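Local atomic coordinates of cellulose synthase 1 (Gluconacetobacter xylinus, PDB entry 4I86), a protein that is a bacterial synthase subunit whose C-terminal regulatory PilZ domain, a compact antiparallel beta-barrel, probably binds cyclic di-GMP. Residues 36-41 and 92-97; 43-48 and 72-77; 55-60 and 82-87; 68-73 and 98-103. One frame throughout, in Å; residues are numbered along the deposited sequence.

Interaction 1: residues 36-41 and 92-97; sequences LSMGGA and QQEFSV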
# COMPACT_ATOMS: atom_id res chain seq x y z
N LEU A 36 1.86 -6.92 -4.25
CA LEU A 36 1.02 -5.79 -4.61
C LEU A 36 -0.03 -6.33 -5.55
O LEU A 36 0.24 -7.26 -6.29
CB LEU A 36 1.84 -4.70 -5.30
CG LEU A 36 2.83 -4.00 -4.38
CD1 LEU A 36 3.84 -3.20 -5.15
CD2 LEU A 36 2.10 -3.09 -3.43
N SER A 37 -1.23 -5.78 -5.50
CA SER A 37 -2.27 -6.14 -6.44
C SER A 37 -3.08 -4.90 -6.78
O SER A 37 -2.87 -3.83 -6.19
CB SER A 37 -3.20 -7.20 -5.83
OG SER A 37 -3.72 -6.72 -4.61
N MET A 38 -4.00 -5.04 -7.73
CA MET A 38 -4.95 -3.97 -8.01
C MET A 38 -5.84 -3.69 -6.78
O MET A 38 -6.44 -2.62 -6.68
CB MET A 38 -5.81 -4.32 -9.23
CG MET A 38 -5.08 -4.19 -10.56
SD MET A 38 -4.26 -2.60 -10.84
CE MET A 38 -5.62 -1.43 -10.62
N GLY A 39 -5.91 -4.64 -5.85
CA GLY A 39 -6.75 -4.47 -4.67
C GLY A 39 -6.04 -3.77 -3.51
O GLY A 39 -6.64 -2.97 -2.78
N GLY A 40 -4.76 -4.07 -3.34
CA GLY A 40 -3.99 -3.49 -2.25
C GLY A 40 -2.57 -3.99 -2.14
O GLY A 40 -1.90 -4.31 -3.14
N ALA A 41 -2.08 -4.03 -0.90
CA ALA A 41 -0.69 -4.38 -0.64
C ALA A 41 -0.54 -5.27 0.58
O ALA A 41 -1.33 -5.19 1.51
CB ALA A 41 0.14 -3.11 -0.46
N GLN A 92 -6.27 9.88 -11.16
CA GLN A 92 -4.85 9.87 -10.86
C GLN A 92 -4.53 8.81 -9.81
O GLN A 92 -3.44 8.22 -9.84
CB GLN A 92 -4.32 11.24 -10.42
CG GLN A 92 -2.82 11.20 -10.12
CD GLN A 92 -1.95 11.94 -11.14
OE1 GLN A 92 -1.99 13.18 -11.22
NE2 GLN A 92 -1.15 11.19 -11.91
N GLN A 93 -5.45 8.59 -8.87
CA GLN A 93 -5.28 7.57 -7.84
C GLN A 93 -5.39 6.18 -8.46
O GLN A 93 -4.60 5.29 -8.15
CB GLN A 93 -6.26 7.79 -6.68
CG GLN A 93 -5.89 9.06 -5.88
CD GLN A 93 -6.79 9.34 -4.69
OE1 GLN A 93 -7.77 8.62 -4.46
NE2 GLN A 93 -6.45 10.38 -3.92
N GLU A 94 -6.34 6.02 -9.37
CA GLU A 94 -6.49 4.76 -10.08
C GLU A 94 -5.20 4.42 -10.82
O GLU A 94 -4.69 3.30 -10.75
CB GLU A 94 -7.64 4.87 -11.10
CG GLU A 94 -7.79 3.65 -12.00
CD GLU A 94 -8.31 2.43 -11.26
OE1 GLU A 94 -8.01 1.28 -11.67
OE2 GLU A 94 -9.07 2.62 -10.27
N PHE A 95 -4.64 5.40 -11.52
CA PHE A 95 -3.46 5.15 -12.33
C PHE A 95 -2.14 5.09 -11.57
O PHE A 95 -1.17 4.54 -12.08
CB PHE A 95 -3.36 6.13 -13.51
CG PHE A 95 -4.27 5.77 -14.65
CD1 PHE A 95 -3.97 4.70 -15.48
CD2 PHE A 95 -5.43 6.48 -14.88
CE1 PHE A 95 -4.82 4.35 -16.53
CE2 PHE A 95 -6.28 6.15 -15.94
CZ PHE A 95 -5.97 5.07 -16.75
N SER A 96 -2.11 5.63 -10.36
CA SER A 96 -0.92 5.44 -9.54
C SER A 96 -0.84 3.98 -9.14
O SER A 96 0.23 3.38 -9.17
CB SER A 96 -0.97 6.31 -8.29
OG SER A 96 -0.97 7.67 -8.67
N VAL A 97 -1.99 3.41 -8.80
CA VAL A 97 -2.06 1.98 -8.47
C VAL A 97 -1.65 1.14 -9.68
O VAL A 97 -0.87 0.21 -9.54
CB VAL A 97 -3.47 1.57 -8.00
CG1 VAL A 97 -3.56 0.03 -7.85
CG2 VAL A 97 -3.80 2.27 -6.70
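M38 and V97 make the apolar contact between the turn at 36-41 and the C-terminal helix. The terminal methyl of M38, CE, rests 3.7 Å from V97 CG1, and the sulfur follows just behind, SD lying 4.0 Å from that same CG1. The methionine chain is bent at chi2 (-52°) and again at chi3 (-56°), which curls its end back toward the helix although the CB itself does not point there. V97 answers with a single branch.

One turn earlier on the helix, E94 crosses M38 at about a right angle. Its OE1 stands 3.8 Å from M38 CE, a contact between a carboxylate oxygen and a methyl rather than a hydrogen bond.

Residues 37-40 supply the S-x-x-G part of the (D/N)xSxxG signature of PilZ domains, which in relatives takes part in cyclic di-GMP binding together with an RxxxR motif; R7 and R11, spaced as in that motif, touch M38 and S37 respectively.

Hydrogen bonds fix the shape of this turn from within. S37 OG accepts from G40 N at 3.1 Å, making an ST motif, and from G39 N at 3.3 Å, making an ST turn. The backbone closes the same loop through S37 N to G40 O at 2.9 Å, while S37 O is taken by the indole W86 NE1.

On the helix, S96 OG donates to Q92 O at 2.8 Å, tilted from the carbonyl plane, and S96 N reaches that oxygen from the opposite face.

Interaction 2: residues 43-48 and 72-77; sequences VKMSWP and ARIIRA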
# COMPACT_ATOMS: atom_id res chain seq x y z
N VAL A 43 2.56 -5.81 3.29
CA VAL A 43 3.85 -5.21 3.62
C VAL A 43 4.52 -5.80 4.86
O VAL A 43 3.87 -5.97 5.90
CB VAL A 43 3.72 -3.69 3.84
CG1 VAL A 43 5.11 -3.05 4.02
CG2 VAL A 43 2.96 -3.03 2.68
N LYS A 44 5.81 -6.10 4.76
CA LYS A 44 6.57 -6.48 5.96
C LYS A 44 6.83 -5.23 6.79
O LYS A 44 7.60 -4.34 6.39
CB LYS A 44 7.88 -7.17 5.60
CG LYS A 44 8.59 -7.82 6.80
CD LYS A 44 9.88 -8.52 6.36
CE LYS A 44 10.90 -8.60 7.50
NZ LYS A 44 12.23 -9.07 7.01
N MET A 45 6.19 -5.15 7.95
CA MET A 45 6.23 -3.93 8.74
C MET A 45 5.64 -4.18 10.12
O MET A 45 4.95 -5.17 10.33
CB MET A 45 5.42 -2.83 8.03
CG MET A 45 3.95 -3.18 7.84
SD MET A 45 2.95 -1.76 7.35
CE MET A 45 2.14 -1.35 8.89
N SER A 46 5.91 -3.26 11.04
CA SER A 46 5.36 -3.35 12.39
C SER A 46 4.57 -2.10 12.75
O SER A 46 5.13 -1.02 12.94
CB SER A 46 6.48 -3.59 13.42
OG SER A 46 7.27 -4.72 13.05
N TRP A 47 3.25 -2.26 12.85
CA TRP A 47 2.32 -1.18 13.20
C TRP A 47 2.19 -1.06 14.73
O TRP A 47 1.84 -2.04 15.40
CB TRP A 47 0.95 -1.46 12.56
CG TRP A 47 -0.01 -0.29 12.51
CD1 TRP A 47 -1.17 -0.15 13.21
CD2 TRP A 47 0.11 0.88 11.68
NE1 TRP A 47 -1.78 1.04 12.88
CE2 TRP A 47 -1.02 1.69 11.94
CE3 TRP A 47 1.05 1.32 10.74
CZ2 TRP A 47 -1.23 2.91 11.30
CZ3 TRP A 47 0.84 2.54 10.11
CH2 TRP A 47 -0.29 3.31 10.39
N PRO A 48 2.46 0.14 15.28
CA PRO A 48 2.58 0.37 16.72
C PRO A 48 1.27 0.69 17.44
O PRO A 48 1.26 1.50 18.36
CB PRO A 48 3.48 1.60 16.79
CG PRO A 48 3.07 2.39 15.58
CD PRO A 48 2.80 1.35 14.50
N ALA A 72 -4.71 4.75 1.21
CA ALA A 72 -5.09 3.37 1.45
C ALA A 72 -5.75 3.26 2.80
O ALA A 72 -5.92 4.25 3.52
CB ALA A 72 -3.88 2.44 1.34
N ARG A 73 -6.14 2.04 3.13
CA ARG A 73 -6.67 1.73 4.43
C ARG A 73 -5.92 0.51 4.96
O ARG A 73 -5.86 -0.50 4.27
CB ARG A 73 -8.19 1.45 4.33
CG ARG A 73 -9.05 2.71 4.53
CD ARG A 73 -10.54 2.47 4.39
NE ARG A 73 -10.98 2.53 2.99
CZ ARG A 73 -12.24 2.69 2.60
NH1 ARG A 73 -13.22 2.82 3.49
NH2 ARG A 73 -12.52 2.73 1.29
N ILE A 74 -5.30 0.62 6.14
CA ILE A 74 -4.74 -0.59 6.74
C ILE A 74 -5.90 -1.38 7.33
O ILE A 74 -6.78 -0.82 7.99
CB ILE A 74 -3.61 -0.31 7.80
CG1 ILE A 74 -2.98 -1.63 8.25
CG2 ILE A 74 -4.15 0.48 8.99
CD1 ILE A 74 -1.60 -1.50 8.88
N ILE A 75 -5.95 -2.68 7.04
CA ILE A 75 -7.09 -3.47 7.48
C ILE A 75 -6.70 -4.55 8.49
O ILE A 75 -7.53 -5.00 9.28
CB ILE A 75 -7.87 -4.10 6.27
CG1 ILE A 75 -6.95 -4.99 5.44
CG2 ILE A 75 -8.50 -3.00 5.40
CD1 ILE A 75 -7.71 -5.92 4.47
N ARG A 76 -5.44 -4.97 8.46
CA ARG A 76 -4.92 -5.90 9.46
C ARG A 76 -3.45 -5.63 9.73
O ARG A 76 -2.71 -5.19 8.84
CB ARG A 76 -5.09 -7.35 9.01
CG ARG A 76 -4.92 -8.37 10.13
CD ARG A 76 -4.33 -9.68 9.61
NE ARG A 76 -2.88 -9.59 9.41
CZ ARG A 76 -1.98 -10.35 10.04
NH1 ARG A 76 -2.38 -11.27 10.91
NH2 ARG A 76 -0.69 -10.19 9.79
N ALA A 77 -3.02 -5.90 10.96
CA ALA A 77 -1.62 -5.79 11.36
C ALA A 77 -1.25 -6.93 12.30
O ALA A 77 -1.87 -7.09 13.36
CB ALA A 77 -1.38 -4.44 12.03
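W47 and I74 meet where residues 45-47 lie against the C-terminal end of strand 66-77. W47 CB lies 3.8 Å from A77 CB, the alanine's methyl. The next atom, CG, is set anti to the backbone N (chi1 -164°), and this carries the indole past the alanine and onto I74. CG and CD2 both sit 4.1 Å from I74 CD1. That methyl stands over the five-membered ring, 4.2 Å from its centroid and 19° off the normal, a CH-pi contact. The opposite face of the indole is taken by its own neighbour in sequence, P48, whose CD lies 3.6 Å above the ring plane, so the ring is held between an isoleucine methyl and a proline methylene. Farther out, the indole also touches V57.

I74 CD1 has a second partner. M45 CE comes to it tip to tip at 3.7 Å. M45 begins with CG in the crowded position between the backbone N and the carbonyl carbon (chi1 61°), and its last bend brings the methyl round to the isoleucine.

I74 and A77 are three residues apart yet both point at this segment. Between them, I75 and R76 face I83 together in a classic beta bulge, which shifts the alternation of the strand.

The contact belongs to the antiparallel PilZ beta-barrel, across the chain's centre from the helix contacts. Around it, F84 of strand 82-86 touches both M45 and I74, V20 and N22 of strand 17-22 touch W47, and V29 of strand 28-36 lies against M45 and P48.

Interaction 3: residues 55-60 and 82-87; sequences TPVYIR and GIFIWT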
# COMPACT_ATOMS: atom_id res chain seq x y z
N THR A 55 -8.24 1.57 8.66
CA THR A 55 -7.71 2.87 9.10
C THR A 55 -6.95 3.56 7.96
O THR A 55 -5.99 3.00 7.45
CB THR A 55 -6.74 2.68 10.30
OG1 THR A 55 -7.50 2.28 11.45
CG2 THR A 55 -5.98 3.96 10.60
N PRO A 56 -7.38 4.77 7.59
CA PRO A 56 -6.82 5.49 6.44
C PRO A 56 -5.37 5.91 6.62
O PRO A 56 -4.98 6.47 7.66
CB PRO A 56 -7.73 6.72 6.27
CG PRO A 56 -8.47 6.84 7.54
CD PRO A 56 -8.55 5.47 8.15
N VAL A 57 -4.57 5.62 5.60
CA VAL A 57 -3.13 5.89 5.60
C VAL A 57 -2.69 6.39 4.23
O VAL A 57 -3.48 6.41 3.27
CB VAL A 57 -2.29 4.63 5.93
CG1 VAL A 57 -2.72 3.99 7.26
CG2 VAL A 57 -2.37 3.61 4.78
N TYR A 58 -1.43 6.82 4.14
CA TYR A 58 -0.80 7.11 2.88
C TYR A 58 0.40 6.20 2.79
O TYR A 58 1.12 6.01 3.78
CB TYR A 58 -0.37 8.59 2.78
CG TYR A 58 -1.53 9.56 2.84
CD1 TYR A 58 -2.42 9.67 1.78
CD2 TYR A 58 -1.76 10.36 3.96
CE1 TYR A 58 -3.49 10.55 1.82
CE2 TYR A 58 -2.84 11.25 4.01
CZ TYR A 58 -3.69 11.33 2.93
OH TYR A 58 -4.76 12.20 2.95
N ILE A 59 0.59 5.60 1.61
CA ILE A 59 1.75 4.76 1.36
C ILE A 59 2.64 5.45 0.33
O ILE A 59 2.16 5.92 -0.70
CB ILE A 59 1.33 3.36 0.85
CG1 ILE A 59 0.52 2.63 1.93
CG2 ILE A 59 2.54 2.54 0.45
CD1 ILE A 59 0.16 1.23 1.56
N ARG A 60 3.93 5.56 0.64
CA ARG A 60 4.86 6.20 -0.27
C ARG A 60 5.96 5.23 -0.65
O ARG A 60 6.45 4.45 0.17
CB ARG A 60 5.45 7.46 0.37
CG ARG A 60 6.52 8.13 -0.47
CD ARG A 60 6.96 9.44 0.13
NE ARG A 60 7.90 10.13 -0.76
CZ ARG A 60 9.22 9.98 -0.70
NH1 ARG A 60 9.76 9.18 0.21
NH2 ARG A 60 10.00 10.64 -1.56
N GLY A 82 1.64 -6.00 7.50
CA GLY A 82 0.51 -5.08 7.40
C GLY A 82 -0.22 -5.34 6.09
O GLY A 82 0.41 -5.48 5.04
N ILE A 83 -1.55 -5.42 6.16
CA ILE A 83 -2.36 -5.64 4.95
C ILE A 83 -3.18 -4.40 4.63
O ILE A 83 -3.86 -3.85 5.51
CB ILE A 83 -3.34 -6.84 5.09
CG1 ILE A 83 -2.60 -8.11 5.52
CG2 ILE A 83 -4.12 -7.04 3.77
CD1 ILE A 83 -1.51 -8.57 4.57
N PHE A 84 -3.14 -3.98 3.37
CA PHE A 84 -3.82 -2.75 2.97
C PHE A 84 -4.74 -2.96 1.78
O PHE A 84 -4.54 -3.88 0.99
CB PHE A 84 -2.79 -1.67 2.60
CG PHE A 84 -1.80 -1.37 3.70
CD1 PHE A 84 -1.94 -0.25 4.49
CD2 PHE A 84 -0.71 -2.21 3.92
CE1 PHE A 84 -1.03 0.04 5.50
CE2 PHE A 84 0.21 -1.93 4.93
CZ PHE A 84 0.04 -0.81 5.71
N ILE A 85 -5.75 -2.11 1.66
CA ILE A 85 -6.52 -1.97 0.44
C ILE A 85 -6.37 -0.54 -0.07
O ILE A 85 -6.43 0.40 0.71
CB ILE A 85 -8.02 -2.29 0.65
CG1 ILE A 85 -8.58 -1.43 1.78
CG2 ILE A 85 -8.21 -3.77 0.95
CD1 ILE A 85 -10.08 -1.56 1.97
N TRP A 86 -6.17 -0.38 -1.38
CA TRP A 86 -6.07 0.96 -1.96
C TRP A 86 -7.39 1.71 -1.81
O TRP A 86 -8.45 1.10 -1.83
CB TRP A 86 -5.73 0.87 -3.45
CG TRP A 86 -4.49 0.06 -3.72
CD1 TRP A 86 -4.39 -1.05 -4.51
CD2 TRP A 86 -3.19 0.28 -3.17
NE1 TRP A 86 -3.09 -1.51 -4.51
CE2 TRP A 86 -2.34 -0.71 -3.69
CE3 TRP A 86 -2.65 1.25 -2.31
CZ2 TRP A 86 -0.99 -0.77 -3.38
CZ3 TRP A 86 -1.32 1.19 -1.99
CH2 TRP A 86 -0.50 0.18 -2.52
N THR A 87 -7.28 3.03 -1.67
CA THR A 87 -8.40 3.96 -1.70
C THR A 87 -8.29 4.74 -3.01
O THR A 87 -7.30 5.43 -3.24
CB THR A 87 -8.29 4.99 -0.55
OG1 THR A 87 -8.41 4.32 0.71
CG2 THR A 87 -9.37 6.03 -0.67
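I59 CD1 is the bump of this contact, and F84 and W86 form the hollow that receives it. The isoleucine is drawn out straight beyond CG1 (chi2 -176°), so its terminal methyl projects well clear of the strand. It lands over one face of the F84 ring, 4.0 Å from the centroid and displaced a little toward the rim, in a CH-pi contact. The same methyl also reaches the benzo part of W86 obliquely, with CZ3 at 3.8 Å, and the isoleucine chain crosses the indole at about a right angle. The methyl is thus wedged between two aromatic side chains that are two residues apart on one strand.

V57 makes a second, smaller bump. Its CG2 comes 3.9 Å from F84 CE1 and equally close to CD1; the valine and phenylalanine side chains cross at about a right angle, and the methyl meets the ring obliquely.

The strands behind these side chains are not neighbours in the sheet. Their axes pass 9.0 Å apart at 86°, nearly perpendicular, and both strands pair with 66-77. This is how walls of a closed, strongly curled antiparallel barrel such as the PilZ fold face each other, and the four residues are part of its interior, W86 at the end that the helix covers. V43 touches F84; A41, V97 and L100 touch W86.

No hydrogen bond joins the two segments. W86 NE1 is directed instead to S37 O, so the one polar atom among these side chains is satisfied elsewhere, and what holds the pair together is dispersion between methyls and aromatic carbons, with the burial of apolar surface.

Interaction 4: residues 68-73 and 98-103; sequences LILPAR and IRLVFG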
# COMPACT_ATOMS: atom_id res chain seq x y z
N LEU A 68 5.69 7.47 -5.90
CA LEU A 68 4.28 7.08 -5.94
C LEU A 68 3.69 7.25 -4.56
O LEU A 68 4.19 6.66 -3.59
CB LEU A 68 4.10 5.62 -6.39
CG LEU A 68 4.79 5.25 -7.70
CD1 LEU A 68 4.58 3.78 -8.03
CD2 LEU A 68 4.28 6.12 -8.83
N ILE A 69 2.61 8.02 -4.46
CA ILE A 69 1.96 8.21 -3.17
C ILE A 69 0.51 7.76 -3.28
O ILE A 69 -0.24 8.30 -4.09
CB ILE A 69 2.04 9.70 -2.72
CG1 ILE A 69 3.51 10.08 -2.54
CG2 ILE A 69 1.21 9.90 -1.44
CD1 ILE A 69 3.80 11.55 -2.56
N LEU A 70 0.12 6.76 -2.50
CA LEU A 70 -1.19 6.16 -2.67
C LEU A 70 -1.97 6.13 -1.37
O LEU A 70 -1.51 5.55 -0.39
CB LEU A 70 -1.05 4.74 -3.23
CG LEU A 70 -0.09 4.49 -4.41
CD1 LEU A 70 1.30 4.13 -3.92
CD2 LEU A 70 -0.63 3.38 -5.29
N PRO A 71 -3.17 6.74 -1.36
CA PRO A 71 -4.04 6.62 -0.17
C PRO A 71 -4.46 5.17 -0.02
O PRO A 71 -4.56 4.43 -1.02
CB PRO A 71 -5.27 7.47 -0.52
CG PRO A 71 -4.84 8.34 -1.65
CD PRO A 71 -3.80 7.54 -2.42
N ALA A 72 -4.71 4.75 1.21
CA ALA A 72 -5.09 3.37 1.45
C ALA A 72 -5.75 3.26 2.80
O ALA A 72 -5.92 4.25 3.52
CB ALA A 72 -3.88 2.44 1.34
N ARG A 73 -6.14 2.04 3.13
CA ARG A 73 -6.67 1.73 4.43
C ARG A 73 -5.92 0.51 4.96
O ARG A 73 -5.86 -0.50 4.27
CB ARG A 73 -8.19 1.45 4.33
CG ARG A 73 -9.05 2.71 4.53
CD ARG A 73 -10.54 2.47 4.39
NE ARG A 73 -10.98 2.53 2.99
CZ ARG A 73 -12.24 2.69 2.60
NH1 ARG A 73 -13.22 2.82 3.49
NH2 ARG A 73 -12.52 2.73 1.29
N ILE A 98 -2.19 1.46 -10.85
CA ILE A 98 -1.83 0.77 -12.09
C ILE A 98 -0.32 0.88 -12.35
O ILE A 98 0.34 -0.12 -12.67
CB ILE A 98 -2.65 1.28 -13.31
CG1 ILE A 98 -4.13 0.92 -13.16
CG2 ILE A 98 -2.08 0.78 -14.62
CD1 ILE A 98 -5.05 1.51 -14.24
N ARG A 99 0.23 2.08 -12.23
CA ARG A 99 1.65 2.28 -12.50
C ARG A 99 2.53 1.41 -11.60
O ARG A 99 3.52 0.85 -12.04
CB ARG A 99 2.06 3.76 -12.35
CG ARG A 99 1.65 4.65 -13.52
CD ARG A 99 2.36 6.02 -13.45
NE ARG A 99 1.69 6.92 -12.53
CZ ARG A 99 2.31 7.66 -11.61
NH1 ARG A 99 3.62 7.63 -11.49
NH2 ARG A 99 1.58 8.44 -10.82
N LEU A 100 2.16 1.35 -10.32
CA LEU A 100 2.84 0.51 -9.34
C LEU A 100 2.77 -0.97 -9.68
O LEU A 100 3.81 -1.64 -9.80
CB LEU A 100 2.25 0.74 -7.95
CG LEU A 100 2.80 -0.09 -6.77
CD1 LEU A 100 4.32 0.09 -6.62
CD2 LEU A 100 2.07 0.28 -5.46
N VAL A 101 1.56 -1.49 -9.80
CA VAL A 101 1.35 -2.92 -10.06
C VAL A 101 1.90 -3.37 -11.41
O VAL A 101 2.64 -4.35 -11.47
CB VAL A 101 -0.14 -3.31 -9.96
CG1 VAL A 101 -0.35 -4.78 -10.34
CG2 VAL A 101 -0.66 -3.03 -8.56
N PHE A 102 1.55 -2.67 -12.48
CA PHE A 102 2.07 -3.03 -13.81
C PHE A 102 3.53 -2.61 -14.00
O PHE A 102 4.25 -3.23 -14.80
CB PHE A 102 1.21 -2.48 -14.95
CG PHE A 102 -0.13 -3.19 -15.12
CD1 PHE A 102 -0.33 -4.09 -16.16
CD2 PHE A 102 -1.19 -2.93 -14.27
CE1 PHE A 102 -1.55 -4.74 -16.33
CE2 PHE A 102 -2.43 -3.59 -14.42
CZ PHE A 102 -2.60 -4.49 -15.45
N GLY A 103 3.97 -1.56 -13.31
CA GLY A 103 5.37 -1.15 -13.38
C GLY A 103 6.23 -2.28 -12.83
O GLY A 103 7.33 -2.55 -13.33
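R99 NH1 makes a salt bridge to E66 OE1, and the guanidinium lies obliquely beside L68, with L68 CD2 3.1 Å from NH1. That spacing is tighter than a methyl and a guanidinium nitrogen normally keep, so its exact value is doubtful; R99 CZ lies at a more relaxed 3.7 Å from the same methyl. Here the C-terminal helix of the PilZ domain packs on the beta-barrel: the axis of residues 98-103 passes 9.9 Å from that of residues 68-73, at 117° between their N-to-C directions.

The rest of the contact is apolar. The two branches of L68 divide the work: CD2 lies near the guanidinium of R99, whereas CD1 turns to the next residue of the helix and touches L100 CB at 3.8 Å. L100 has its CG anti to the backbone N (chi1 178°), which sends the isobutyl group out from the helix toward the strand. There its CD2 meets L70 CD2 at 4.1 Å, methyl to methyl. W86 of strand 82-86 touches both L70 and L100, and V97 of the same helix adds to the cover over L70.

The outer side of the helix carries a different arrangement. F102 N donates to I98 O at 2.8 Å as in any helical turn, and that same carbonyl oxygen lies at the edge of the F102 ring, in its plane.

Overall arrangement
Interactions 1 and 4 lie side by side, centres about 4 Å apart, because both use successive turns of helix 91-105; V97 CG2 and L70 CD2 meet at 3.6 Å between them. Interaction 2 sits about 16 Å from each, across the centre of the chain. Interaction 3 bridges this gap, about 10 Å from the helix contacts and 8 Å from interaction 2, with F84 facing M45 and W86 facing the helix. Backbone pairing stitches the set together: A41 O to F84 N at 2.9 Å and V57 N to A72 O at 2.8 Å are probable hydrogen bonds. W86 NE1 to S37 O, 2.9 Å, another probable hydrogen bond, ties the signature turn to the barrel.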